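Long-range contact in probable arylamine n-acetyl transferase (Mycobacterium abscessus, PDB 4GUZ), which probably transfers an acetyl group from acetyl coenzyme A to the amino group of arylamine substrates: residues Leu93-Tyr98 with Leu119-Ala124. Numbering follows the deposited sequence.
Sequences LGFDFY and LVVRLA
Tyr98 and Val120 form a hydrogen-bonded pair in an antiparallel beta hairpin, strands 96-104 and 116-123 of the arylamine N-acetyltransferase fold. Two backbone bonds join them: Tyr98 N gives to Val120 O (3.0 Å), and Val120 N gives to Tyr98 O (2.8 Å). The Tyr98 ring leans over its partner. Val120 CB sits beneath one ring face as a CH-pi contact, 3.9 Å from the centroid. Val120 CG1 reaches the phenol end, and the hydroxyl is hydrogen-bonded to Gln127 on the next strand.

Arg122 lies on the same side of the sheet. Its chain bends at chi3 (-89°), which brings one face of the guanidinium up to Tyr98 CD2 and CE2, the two planes 26° apart. Arg122 NH1 comes to 3.3 Å from Tyr98 CE2. The edge of the guanidinium faces Asp96, in a long salt bridge with weak hydrogen bonds from NE to both carboxylate oxygens.

On the other side, Phe97, Val121 and Leu119 join Phe95 in an apolar layer. Helix 79-92 packs on it through Leu90 and Phe86, and helix 32-45 adds Leu38 and Leu35. Within this layer the Phe97 ring turns its edge to Leu119, with Phe97 CD1 3.9 Å from Leu119 CD2.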
# COMPACT_ATOMS: atom_id res chain seq x y z
N LEU A 93 -19.01 0.25 -5.74
CA LEU A 93 -19.89 -0.27 -4.70
C LEU A 93 -20.73 0.84 -4.02
O LEU A 93 -21.55 0.54 -3.15
CB LEU A 93 -19.10 -1.10 -3.68
CG LEU A 93 -18.42 -2.39 -4.19
CD1 LEU A 93 -18.06 -3.27 -3.03
CD2 LEU A 93 -19.34 -3.17 -5.15
N GLY A 94 -20.55 2.08 -4.46
CA GLY A 94 -21.31 3.23 -3.99
C GLY A 94 -20.95 3.80 -2.64
O GLY A 94 -21.84 4.31 -1.94
N PHE A 95 -19.66 3.72 -2.24
CA PHE A 95 -19.21 4.33 -0.98
C PHE A 95 -18.96 5.82 -1.18
O PHE A 95 -18.63 6.23 -2.29
CB PHE A 95 -17.91 3.65 -0.46
CG PHE A 95 -18.04 2.27 0.12
CD1 PHE A 95 -18.25 2.08 1.48
CD2 PHE A 95 -17.92 1.14 -0.69
CE1 PHE A 95 -18.31 0.80 2.03
CE2 PHE A 95 -18.00 -0.14 -0.15
CZ PHE A 95 -18.19 -0.31 1.21
N ASP A 96 -19.13 6.62 -0.11
CA ASP A 96 -18.81 8.06 -0.08
C ASP A 96 -17.36 8.14 0.39
O ASP A 96 -17.08 7.85 1.55
CB ASP A 96 -19.78 8.82 0.84
CG ASP A 96 -19.51 10.32 1.02
OD1 ASP A 96 -18.66 10.87 0.28
OD2 ASP A 96 -20.18 10.94 1.88
N PHE A 97 -16.43 8.45 -0.51
CA PHE A 97 -15.01 8.44 -0.13
C PHE A 97 -14.20 9.51 -0.84
O PHE A 97 -14.63 10.11 -1.83
CB PHE A 97 -14.40 7.04 -0.43
CG PHE A 97 -14.10 6.79 -1.89
CD1 PHE A 97 -12.81 6.97 -2.39
CD2 PHE A 97 -15.11 6.42 -2.77
CE1 PHE A 97 -12.54 6.78 -3.75
CE2 PHE A 97 -14.84 6.23 -4.12
CZ PHE A 97 -13.56 6.41 -4.60
N TYR A 98 -12.96 9.69 -0.36
CA TYR A 98 -12.01 10.62 -0.94
C TYR A 98 -10.59 10.11 -0.73
O TYR A 98 -10.33 9.26 0.13
CB TYR A 98 -12.21 12.05 -0.37
CG TYR A 98 -12.04 12.22 1.12
CD1 TYR A 98 -10.86 12.71 1.65
CD2 TYR A 98 -13.10 11.99 1.99
CE1 TYR A 98 -10.71 12.93 3.02
CE2 TYR A 98 -12.96 12.18 3.37
CZ TYR A 98 -11.77 12.66 3.88
OH TYR A 98 -11.61 12.86 5.23
N LEU A 119 -6.97 6.24 1.21
CA LEU A 119 -8.36 6.60 0.99
C LEU A 119 -9.10 6.71 2.32
O LEU A 119 -8.78 5.98 3.27
CB LEU A 119 -9.04 5.58 0.07
CG LEU A 119 -8.43 5.47 -1.32
CD1 LEU A 119 -8.57 4.07 -1.89
CD2 LEU A 119 -8.96 6.55 -2.27
N VAL A 120 -10.05 7.67 2.40
CA VAL A 120 -10.87 7.88 3.61
C VAL A 120 -12.33 7.66 3.20
O VAL A 120 -12.77 8.22 2.20
CB VAL A 120 -10.62 9.26 4.29
CG1 VAL A 120 -11.56 9.47 5.49
CG2 VAL A 120 -9.17 9.38 4.75
N VAL A 121 -13.06 6.84 3.96
CA VAL A 121 -14.46 6.50 3.72
C VAL A 121 -15.35 7.17 4.79
O VAL A 121 -15.02 7.13 5.99
CB VAL A 121 -14.66 4.97 3.67
CG1 VAL A 121 -16.14 4.59 3.58
CG2 VAL A 121 -13.89 4.36 2.51
N ARG A 122 -16.47 7.78 4.35
CA ARG A 122 -17.46 8.42 5.21
C ARG A 122 -18.66 7.48 5.43
O ARG A 122 -19.33 7.11 4.47
CB ARG A 122 -17.93 9.76 4.61
CG ARG A 122 -16.93 10.89 4.79
CD ARG A 122 -17.53 12.20 4.33
NE ARG A 122 -17.27 12.43 2.92
CZ ARG A 122 -16.36 13.29 2.47
NH1 ARG A 122 -15.66 14.04 3.31
NH2 ARG A 122 -16.17 13.44 1.16
N LEU A 123 -18.89 7.05 6.70
CA LEU A 123 -20.00 6.16 7.07
C LEU A 123 -20.69 6.72 8.30
O LEU A 123 -20.11 6.73 9.39
CB LEU A 123 -19.56 4.69 7.31
CG LEU A 123 -19.03 3.91 6.11
CD1 LEU A 123 -18.23 2.72 6.58
CD2 LEU A 123 -20.15 3.48 5.18
N ALA A 124 -21.93 7.21 8.10
CA ALA A 124 -22.77 7.82 9.13
C ALA A 124 -22.04 9.01 9.79
O ALA A 124 -21.53 9.86 9.07
CB ALA A 124 -23.20 6.77 10.17